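Local coordinates for polyketide synthase/nonribosomal peptide synthetase hybrid RzxB (Pseudomonas fluorescens, PDB 5IL6), which probably dehydrates beta-hydroxyacyl intermediates on the assembly line that builds the polyketide rhizoxin, the part modelled here being its double-hotdog dehydratase domain, at residues A108-Y116 with L126-T134; A49-I60 with I80-S90. All coordinates share one frame; numbering follows the deposited sequence.

Contact 1 of 2, residues A108-Y116 with L126-T134; sequences AGDYRIGIY and LHCQARAST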
loop_
_atom_site.group_PDB
_atom_site.type_symbol
_atom_site.label_atom_id
_atom_site.label_comp_id
_atom_site.label_asym_id
_atom_site.label_seq_id
_atom_site.Cartn_x
_atom_site.Cartn_y
_atom_site.Cartn_z
ATOM N N ALA A 108 26.130 -2.465 -3.922
ATOM C CA ALA A 108 26.064 -2.232 -2.484
ATOM C C ALA A 108 24.935 -1.266 -2.144
ATOM O O ALA A 108 24.862 -0.157 -2.680
ATOM C CB ALA A 108 27.400 -1.683 -1.983
ATOM N N GLY A 109 24.049 -1.702 -1.250
ATOM C CA GLY A 109 22.939 -0.879 -0.810
ATOM C C GLY A 109 21.867 -0.631 -1.845
ATOM O O GLY A 109 20.944 0.147 -1.583
ATOM N N ASP A 110 21.952 -1.266 -3.011
ATOM C CA ASP A 110 20.983 -1.087 -4.092
ATOM C C ASP A 110 20.247 -2.410 -4.279
ATOM O O ASP A 110 20.775 -3.346 -4.888
ATOM C CB ASP A 110 21.683 -0.638 -5.371
ATOM C CG ASP A 110 20.771 -0.672 -6.583
ATOM O OD1 ASP A 110 19.538 -0.571 -6.411
ATOM O OD2 ASP A 110 21.295 -0.794 -7.711
ATOM N N TYR A 111 19.023 -2.482 -3.763
ATOM C CA TYR A 111 18.243 -3.712 -3.751
ATOM C C TYR A 111 17.177 -3.698 -4.840
ATOM O O TYR A 111 16.592 -2.654 -5.145
ATOM C CB TYR A 111 17.588 -3.910 -2.385
ATOM C CG TYR A 111 18.549 -3.697 -1.237
ATOM C CD1 TYR A 111 19.526 -4.641 -0.939
ATOM C CD2 TYR A 111 18.494 -2.543 -0.463
ATOM C CE1 TYR A 111 20.412 -4.448 0.104
ATOM C CE2 TYR A 111 19.376 -2.339 0.582
ATOM C CZ TYR A 111 20.336 -3.293 0.861
ATOM O OH TYR A 111 21.218 -3.092 1.901
ATOM N N ARG A 112 16.929 -4.872 -5.418
ATOM C CA ARG A 112 15.915 -5.068 -6.446
ATOM C C ARG A 112 14.950 -6.148 -5.979
ATOM O O ARG A 112 15.380 -7.196 -5.485
ATOM C CB ARG A 112 16.557 -5.464 -7.781
ATOM C CG ARG A 112 17.620 -4.490 -8.249
ATOM C CD ARG A 112 17.023 -3.130 -8.580
ATOM N NE ARG A 112 18.059 -2.134 -8.842
ATOM C CZ ARG A 112 18.534 -1.814 -10.043
ATOM N NH1 ARG A 112 18.064 -2.398 -11.139
ATOM N NH2 ARG A 112 19.480 -0.892 -10.146
ATOM N N ILE A 113 13.653 -5.894 -6.140
ATOM C CA ILE A 113 12.615 -6.807 -5.679
ATOM C C ILE A 113 11.677 -7.148 -6.828
ATOM O O ILE A 113 11.308 -6.280 -7.627
ATOM C CB ILE A 113 11.814 -6.210 -4.505
ATOM C CG1 ILE A 113 12.746 -5.913 -3.331
ATOM C CG2 ILE A 113 10.695 -7.160 -4.088
ATOM C CD1 ILE A 113 13.210 -4.474 -3.281
ATOM N N GLY A 114 11.285 -8.409 -6.891
ATOM C CA GLY A 114 10.188 -8.828 -7.748
ATOM C C GLY A 114 9.265 -9.755 -6.990
ATOM O O GLY A 114 9.714 -10.624 -6.245
ATOM N N ILE A 115 7.964 -9.551 -7.179
ATOM C CA ILE A 115 6.929 -10.376 -6.563
ATOM C C ILE A 115 6.156 -11.052 -7.683
ATOM O O ILE A 115 5.674 -10.379 -8.601
ATOM C CB ILE A 115 5.989 -9.544 -5.672
ATOM C CG1 ILE A 115 6.782 -8.868 -4.549
ATOM C CG2 ILE A 115 4.873 -10.421 -5.095
ATOM C CD1 ILE A 115 5.967 -7.910 -3.696
ATOM N N TYR A 116 6.027 -12.376 -7.608
ATOM C CA TYR A 116 5.457 -13.124 -8.719
ATOM C C TYR A 116 4.781 -14.392 -8.217
ATOM O O TYR A 116 4.954 -14.812 -7.070
ATOM C CB TYR A 116 6.533 -13.467 -9.750
ATOM C CG TYR A 116 7.666 -14.268 -9.164
ATOM C CD1 TYR A 116 7.590 -15.649 -9.089
ATOM C CD2 TYR A 116 8.802 -13.643 -8.672
ATOM C CE1 TYR A 116 8.616 -16.393 -8.549
ATOM C CE2 TYR A 116 9.838 -14.378 -8.127
ATOM C CZ TYR A 116 9.737 -15.754 -8.069
ATOM O OH TYR A 116 10.750 -16.511 -7.533
ATOM N N LEU A 126 4.701 -11.824 -13.172
ATOM C CA LEU A 126 5.240 -10.766 -12.326
ATOM C C LEU A 126 4.093 -9.875 -11.865
ATOM O O LEU A 126 3.358 -9.320 -12.689
ATOM C CB LEU A 126 6.293 -9.961 -13.084
ATOM C CG LEU A 126 6.981 -8.832 -12.310
ATOM C CD1 LEU A 126 7.832 -9.391 -11.181
ATOM C CD2 LEU A 126 7.829 -7.981 -13.243
ATOM N N HIS A 127 3.940 -9.738 -10.549
ATOM C CA HIS A 127 2.861 -8.943 -9.975
ATOM C C HIS A 127 3.318 -7.583 -9.477
ATOM O O HIS A 127 2.537 -6.628 -9.518
ATOM C CB HIS A 127 2.206 -9.703 -8.816
ATOM C CG HIS A 127 1.375 -10.868 -9.252
ATOM N ND1 HIS A 127 0.107 -10.723 -9.774
ATOM C CD2 HIS A 127 1.629 -12.198 -9.246
ATOM C CE1 HIS A 127 -0.384 -11.914 -10.069
ATOM N NE2 HIS A 127 0.520 -12.825 -9.761
ATOM N N CYS A 128 4.558 -7.471 -9.014
ATOM C CA CYS A 128 5.066 -6.217 -8.481
ATOM C C CYS A 128 6.578 -6.203 -8.628
ATOM O O CYS A 128 7.236 -7.234 -8.469
ATOM C CB CYS A 128 4.670 -6.030 -7.010
ATOM S SG CYS A 128 5.202 -4.452 -6.283
ATOM N N GLN A 129 7.115 -5.029 -8.936
ATOM C CA GLN A 129 8.540 -4.840 -9.142
ATOM C C GLN A 129 8.928 -3.494 -8.555
ATOM O O GLN A 129 8.183 -2.521 -8.685
ATOM C CB GLN A 129 8.885 -4.909 -10.637
ATOM C CG GLN A 129 10.322 -4.573 -10.996
ATOM C CD GLN A 129 10.475 -4.245 -12.466
ATOM O OE1 GLN A 129 11.108 -4.986 -13.220
ATOM N NE2 GLN A 129 9.887 -3.129 -12.886
ATOM N N ALA A 130 10.077 -3.444 -7.889
ATOM C CA ALA A 130 10.537 -2.199 -7.291
ATOM C C ALA A 130 12.018 -2.324 -6.973
ATOM O O ALA A 130 12.612 -3.400 -7.070
ATOM C CB ALA A 130 9.739 -1.857 -6.029
ATOM N N ARG A 131 12.603 -1.198 -6.576
ATOM C CA ARG A 131 13.953 -1.149 -6.041
ATOM C C ARG A 131 13.896 -0.476 -4.677
ATOM O O ARG A 131 12.996 0.323 -4.404
ATOM C CB ARG A 131 14.919 -0.397 -6.977
ATOM C CG ARG A 131 14.846 1.116 -6.860
ATOM C CD ARG A 131 15.758 1.817 -7.844
ATOM N NE ARG A 131 16.021 3.187 -7.399
ATOM C CZ ARG A 131 15.606 4.288 -8.020
ATOM N NH1 ARG A 131 14.905 4.217 -9.144
ATOM N NH2 ARG A 131 15.904 5.480 -7.517
ATOM N N ALA A 132 14.843 -0.827 -3.810
ATOM C CA ALA A 132 14.828 -0.334 -2.444
ATOM C C ALA A 132 16.232 0.070 -2.017
ATOM O O ALA A 132 17.229 -0.229 -2.682
ATOM C CB ALA A 132 14.255 -1.382 -1.485
ATOM N N SER A 133 16.291 0.761 -0.885
ATOM C CA SER A 133 17.542 1.222 -0.291
ATOM C C SER A 133 17.237 1.645 1.141
ATOM O O SER A 133 16.092 1.570 1.599
ATOM C CB SER A 133 18.151 2.370 -1.098
ATOM O OG SER A 133 17.285 3.492 -1.110
ATOM N N THR A 134 18.274 2.085 1.849
ATOM C CA THR A 134 18.124 2.702 3.159
ATOM C C THR A 134 18.740 4.093 3.106
ATOM O O THR A 134 19.752 4.303 2.432
ATOM C CB THR A 134 18.802 1.873 4.257
ATOM O OG1 THR A 134 20.199 1.750 3.970
ATOM C CG2 THR A 134 18.193 0.477 4.329
HETATM O O HOH W 1 20.707 1.564 1.066
HETATM O O HOH W 2 18.040 0.937 -4.994
HETATM O O HOH W 3 21.564 -0.539 2.833
#

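Contact 2 of 2, residues A49-I60 with I80-S90; sequences AVLAGAAMIVMI and ISDLSWRQPFS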
loop_
_atom_site.group_PDB
_atom_site.type_symbol
_atom_site.label_atom_id
_atom_site.label_comp_id
_atom_site.label_asym_id
_atom_site.label_seq_id
_atom_site.Cartn_x
_atom_site.Cartn_y
_atom_site.Cartn_z
ATOM N N ALA A 49 -11.780 -11.595 -4.680
ATOM C CA ALA A 49 -10.842 -11.229 -3.628
ATOM C C ALA A 49 -9.455 -11.075 -4.234
ATOM O O ALA A 49 -8.893 -12.035 -4.772
ATOM C CB ALA A 49 -10.839 -12.284 -2.525
ATOM N N VAL A 50 -8.910 -9.865 -4.159
ATOM C CA VAL A 50 -7.637 -9.529 -4.784
ATOM C C VAL A 50 -6.741 -8.897 -3.732
ATOM O O VAL A 50 -7.198 -8.085 -2.919
ATOM C CB VAL A 50 -7.826 -8.579 -5.985
ATOM C CG1 VAL A 50 -6.487 -8.161 -6.563
ATOM C CG2 VAL A 50 -8.684 -9.239 -7.057
ATOM N N LEU A 51 -5.466 -9.272 -3.746
ATOM C CA LEU A 51 -4.521 -8.730 -2.782
ATOM C C LEU A 51 -4.382 -7.228 -2.984
ATOM O O LEU A 51 -4.068 -6.767 -4.086
ATOM C CB LEU A 51 -3.164 -9.418 -2.932
ATOM C CG LEU A 51 -2.179 -9.263 -1.772
ATOM C CD1 LEU A 51 -2.769 -9.773 -0.456
ATOM C CD2 LEU A 51 -0.872 -9.982 -2.088
ATOM N N ALA A 52 -4.622 -6.466 -1.921
ATOM C CA ALA A 52 -4.482 -5.020 -1.998
ATOM C C ALA A 52 -3.054 -4.646 -2.375
ATOM O O ALA A 52 -2.088 -5.242 -1.889
ATOM C CB ALA A 52 -4.864 -4.380 -0.663
ATOM N N GLY A 53 -2.926 -3.659 -3.263
ATOM C CA GLY A 53 -1.604 -3.194 -3.650
ATOM C C GLY A 53 -0.756 -2.798 -2.459
ATOM O O GLY A 53 0.457 -3.027 -2.441
ATOM N N ALA A 54 -1.385 -2.210 -1.438
ATOM C CA ALA A 54 -0.657 -1.836 -0.231
ATOM C C ALA A 54 0.028 -3.038 0.400
ATOM O O ALA A 54 1.121 -2.906 0.964
ATOM C CB ALA A 54 -1.606 -1.187 0.776
ATOM N N ALA A 55 -0.595 -4.216 0.318
ATOM C CA ALA A 55 -0.029 -5.391 0.972
ATOM C C ALA A 55 1.316 -5.768 0.370
ATOM O O ALA A 55 2.194 -6.273 1.078
ATOM C CB ALA A 55 -1.004 -6.563 0.877
ATOM N N MET A 56 1.500 -5.536 -0.930
ATOM C CA MET A 56 2.780 -5.861 -1.544
ATOM C C MET A 56 3.873 -4.909 -1.076
ATOM O O MET A 56 5.029 -5.317 -0.934
ATOM C CB MET A 56 2.649 -5.834 -3.063
ATOM C CG MET A 56 1.690 -6.890 -3.584
ATOM S SD MET A 56 1.671 -7.028 -5.376
ATOM C CE MET A 56 0.096 -7.843 -5.620
ATOM N N ILE A 57 3.526 -3.650 -0.800
ATOM C CA ILE A 57 4.491 -2.724 -0.212
ATOM C C ILE A 57 4.938 -3.231 1.152
ATOM O O ILE A 57 6.128 -3.211 1.486
ATOM C CB ILE A 57 3.888 -1.311 -0.120
ATOM C CG1 ILE A 57 3.751 -0.703 -1.519
ATOM C CG2 ILE A 57 4.735 -0.413 0.786
ATOM C CD1 ILE A 57 2.975 0.598 -1.556
ATOM N N VAL A 58 3.982 -3.675 1.969
ATOM C CA VAL A 58 4.316 -4.194 3.293
ATOM C C VAL A 58 5.193 -5.432 3.169
ATOM O O VAL A 58 6.111 -5.645 3.969
ATOM C CB VAL A 58 3.028 -4.486 4.086
ATOM C CG1 VAL A 58 3.347 -5.206 5.393
ATOM C CG2 VAL A 58 2.270 -3.193 4.355
ATOM N N MET A 59 4.920 -6.272 2.172
ATOM C CA MET A 59 5.734 -7.464 1.975
ATOM C C MET A 59 7.171 -7.097 1.638
ATOM O O MET A 59 8.113 -7.742 2.113
ATOM C CB MET A 59 5.115 -8.321 0.877
ATOM C CG MET A 59 5.778 -9.675 0.668
ATOM S SD MET A 59 4.989 -10.651 -0.630
ATOM C CE MET A 59 3.262 -10.254 -0.365
ATOM N N ILE A 60 7.363 -6.066 0.816
ATOM C CA ILE A 60 8.712 -5.606 0.504
ATOM C C ILE A 60 9.394 -5.086 1.760
ATOM O O ILE A 60 10.569 -5.380 2.015
ATOM C CB ILE A 60 8.667 -4.532 -0.599
ATOM C CG1 ILE A 60 8.127 -5.140 -1.896
ATOM C CG2 ILE A 60 10.055 -3.934 -0.826
ATOM C CD1 ILE A 60 7.855 -4.128 -2.994
ATOM N N ILE A 80 11.540 2.536 -0.631
ATOM C CA ILE A 80 11.164 1.760 -1.804
ATOM C C ILE A 80 10.921 2.748 -2.934
ATOM O O ILE A 80 10.217 3.746 -2.749
ATOM C CB ILE A 80 9.920 0.895 -1.532
ATOM C CG1 ILE A 80 10.206 -0.093 -0.394
ATOM C CG2 ILE A 80 9.486 0.159 -2.797
ATOM C CD1 ILE A 80 8.967 -0.784 0.148
ATOM N N SER A 81 11.517 2.484 -4.095
ATOM C CA SER A 81 11.524 3.436 -5.194
ATOM C C SER A 81 11.118 2.759 -6.494
ATOM O O SER A 81 11.394 1.576 -6.713
ATOM C CB SER A 81 12.910 4.071 -5.365
ATOM O OG SER A 81 13.288 4.794 -4.208
ATOM N N ASP A 82 10.462 3.535 -7.356
ATOM C CA ASP A 82 10.101 3.100 -8.703
ATOM C C ASP A 82 9.381 1.756 -8.669
ATOM O O ASP A 82 9.741 0.804 -9.365
ATOM C CB ASP A 82 11.332 3.039 -9.603
ATOM C CG ASP A 82 11.954 4.399 -9.823
ATOM O OD1 ASP A 82 11.263 5.412 -9.584
ATOM O OD2 ASP A 82 13.129 4.456 -10.239
ATOM N N LEU A 83 8.348 1.690 -7.842
ATOM C CA LEU A 83 7.522 0.499 -7.741
ATOM C C LEU A 83 6.445 0.540 -8.812
ATOM O O LEU A 83 5.897 1.601 -9.120
ATOM C CB LEU A 83 6.892 0.401 -6.351
ATOM C CG LEU A 83 5.945 -0.768 -6.059
ATOM C CD1 LEU A 83 5.968 -1.069 -4.571
ATOM C CD2 LEU A 83 4.511 -0.484 -6.501
ATOM N N SER A 84 6.157 -0.620 -9.388
ATOM C CA SER A 84 5.060 -0.761 -10.328
ATOM C C SER A 84 4.253 -1.997 -9.967
ATOM O O SER A 84 4.818 -3.049 -9.659
ATOM C CB SER A 84 5.571 -0.869 -11.771
ATOM O OG SER A 84 6.650 -1.778 -11.853
ATOM N N TRP A 85 2.933 -1.854 -9.992
ATOM C CA TRP A 85 2.018 -2.977 -9.862
ATOM C C TRP A 85 1.623 -3.431 -11.257
ATOM O O TRP A 85 1.247 -2.609 -12.097
ATOM C CB TRP A 85 0.764 -2.599 -9.072
ATOM C CG TRP A 85 0.966 -2.405 -7.605
ATOM C CD1 TRP A 85 1.020 -3.377 -6.650
ATOM C CD2 TRP A 85 1.112 -1.157 -6.916
ATOM N NE1 TRP A 85 1.198 -2.814 -5.410
ATOM C CE2 TRP A 85 1.257 -1.452 -5.545
ATOM C CE3 TRP A 85 1.136 0.179 -7.325
ATOM C CZ2 TRP A 85 1.428 -0.459 -4.583
ATOM C CZ3 TRP A 85 1.306 1.163 -6.368
ATOM C CH2 TRP A 85 1.449 0.839 -5.013
ATOM N N ARG A 86 1.721 -4.732 -11.504
ATOM C CA ARG A 86 1.321 -5.275 -12.790
ATOM C C ARG A 86 -0.055 -5.914 -12.651
ATOM O O ARG A 86 -1.061 -5.208 -12.524
ATOM C CB ARG A 86 2.365 -6.275 -13.295
ATOM C CG ARG A 86 3.774 -5.729 -13.325
ATOM C CD ARG A 86 4.023 -4.883 -14.553
ATOM N NE ARG A 86 5.389 -4.353 -14.553
ATOM C CZ ARG A 86 5.725 -3.074 -14.713
ATOM N NH1 ARG A 86 4.801 -2.140 -14.920
ATOM N NH2 ARG A 86 7.006 -2.729 -14.687
ATOM N N GLN A 87 -0.108 -7.234 -12.658
ATOM C CA GLN A 87 -1.388 -7.913 -12.581
ATOM C C GLN A 87 -1.829 -8.024 -11.126
ATOM O O GLN A 87 -0.994 -8.151 -10.231
ATOM C CB GLN A 87 -1.285 -9.308 -13.188
ATOM C CG GLN A 87 -0.212 -9.442 -14.244
ATOM C CD GLN A 87 -0.454 -10.614 -15.166
ATOM O OE1 GLN A 87 -0.960 -11.656 -14.753
ATOM N NE2 GLN A 87 -0.096 -10.445 -16.433
ATOM N N PRO A 88 -3.129 -7.988 -10.857
ATOM C CA PRO A 88 -3.590 -8.250 -9.495
ATOM C C PRO A 88 -3.382 -9.714 -9.147
ATOM O O PRO A 88 -3.365 -10.587 -10.020
ATOM C CB PRO A 88 -5.082 -7.888 -9.544
ATOM C CG PRO A 88 -5.289 -7.217 -10.879
ATOM C CD PRO A 88 -4.260 -7.813 -11.774
ATOM N N PHE A 89 -3.213 -9.982 -7.857
ATOM C CA PHE A 89 -3.002 -11.338 -7.375
ATOM C C PHE A 89 -4.266 -11.839 -6.690
ATOM O O PHE A 89 -4.785 -11.188 -5.776
ATOM C CB PHE A 89 -1.823 -11.418 -6.406
ATOM C CG PHE A 89 -1.669 -12.771 -5.773
ATOM C CD1 PHE A 89 -1.051 -13.803 -6.458
ATOM C CD2 PHE A 89 -2.165 -13.018 -4.502
ATOM C CE1 PHE A 89 -0.917 -15.056 -5.882
ATOM C CE2 PHE A 89 -2.035 -14.267 -3.921
ATOM C CZ PHE A 89 -1.410 -15.287 -4.611
ATOM N N SER A 90 -4.754 -12.990 -7.140
ATOM C CA SER A 90 -5.835 -13.702 -6.480
ATOM C C SER A 90 -5.409 -15.144 -6.259
ATOM O O SER A 90 -4.591 -15.690 -7.005
ATOM C CB SER A 90 -7.137 -13.661 -7.298
ATOM O OG SER A 90 -7.654 -12.343 -7.372
HETATM O O HOH W 4 -2.847 -7.789 -6.208
#

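Contact 1 of 2, residues A108-Y116 with L126-T134
Ile115 O receives two backbone N-H groups from the opposite strand, His127 N at 2.7 Å and Cys128 N at 3.1 Å. That sharing defines a classic beta bulge: His127 and Cys128 together face Ile115, and the antiparallel register slips by one residue before Tyr116 meets Leu126. From there the hairpin runs regularly, with hydrogen-bonded pairs at Ile115–Cys128, Ile113–Ala130 and Tyr111–Ala132. Water extends the pairing: one molecule links Gly109 O to Thr134 N and another lies between Tyr111 OH and Thr134 OG1.

On the face of Arg112, Gln129 and Arg131, polar groups dominate. Arg112 takes hold of Asp110 side-on, Arg112 NE to Asp110 OD1 at 3.2 Å and Arg112 NH2 to Asp110 OD2 at 3.0 Å, with OD2 tilted from the guanidinium plane. The grip is probably one of several, this exposed side chain being poorly ordered. A turn about CB–CG (chi2 -66°) folds its chain and brings Arg112 CD to 3.8 Å from Arg131 CB. The two arginines then lie alongside each other, their guanidinium planes 58° apart, and Arg131 turns toward Asp82 at a doubtfully short distance. A water bridges Asp110 OD1 and Ala132 O.

The other face is largely apolar. Ile113 CD1 rests 3.7 Å from Ala132 CB, while Ile115 meets Cys128 CB through both CB and CD1. Helix 53-67 covers this side, Ile60 touching both isoleucines and Met56 touching Cys128. The division implies a hotdog sheet with its small and branched apolar groups turned to the central helix and its charges turned outward.

Contact 2 of 2, residues A49-I60 with I80-S90
Phe89 O accepts the N-H of Leu51 in a nearly straight bond of 2.9 Å, approached almost along the C=O axis, and the CA of Val50 lies against the same oxygen at 3.4 Å. Ser90 OG donates to Ala49 O from above the carbonyl plane, and water 4 accepts from Phe89 N while donating to Leu51 O. The two extended segments are thus pinned side by side just ahead of the helix. Val50 CG1 presses on Pro88 CB at a tight 3.3 Å, and Leu51 CB stands at the edge of the Phe89 ring.

Gly53 lies by the start of the long central helix, around which the sheet of a hotdog fold wraps. Its backbone runs close to the indole: Trp85 NE1 makes a weak hydrogen bond to Gly53 O, 3.1 Å long and bent to 135°. Met56 SD lies in the ring plane at the edge of the five-membered ring, a Met-aromatic contact, 3.9 Å from Trp85 CD1. Ile57 CD1 lies at the rim of the six-membered ring, 3.6 Å from Trp85 CZ2, whereas Leu83 CD2 sits over one face of the indole.

Farther along the helix, Leu83 CD1 touches both Ile57 CG1 and Ile60 CD1. With CG2 of Ile60 anti to the backbone N (CG1 at chi1 -64°), that methyl branch closes tightly on Ile80 CD1 at 3.5 Å.

Overall arrangement
Contact 2 lies in the buried core, its centre about 7 Å from the centre of the chain, whereas contact 1 is farther out, at about 15 Å, and only partly buried. Strands 124-135 and 77-85 are sheet neighbours, so the hairpin of contact 1 and the helix-to-strand packing of contact 2 share one wall around helix 53-67. Their chemistry follows their place: contact 1 rests mainly on repeated backbone bonds, with charged side chains on its outer face, while contact 2 is built largely from apolar side chains packed against one another and a few polar links near the helix start. His127, bonded to Gln87 O and meeting the Phe89 ring edge-to-face, ties the two together.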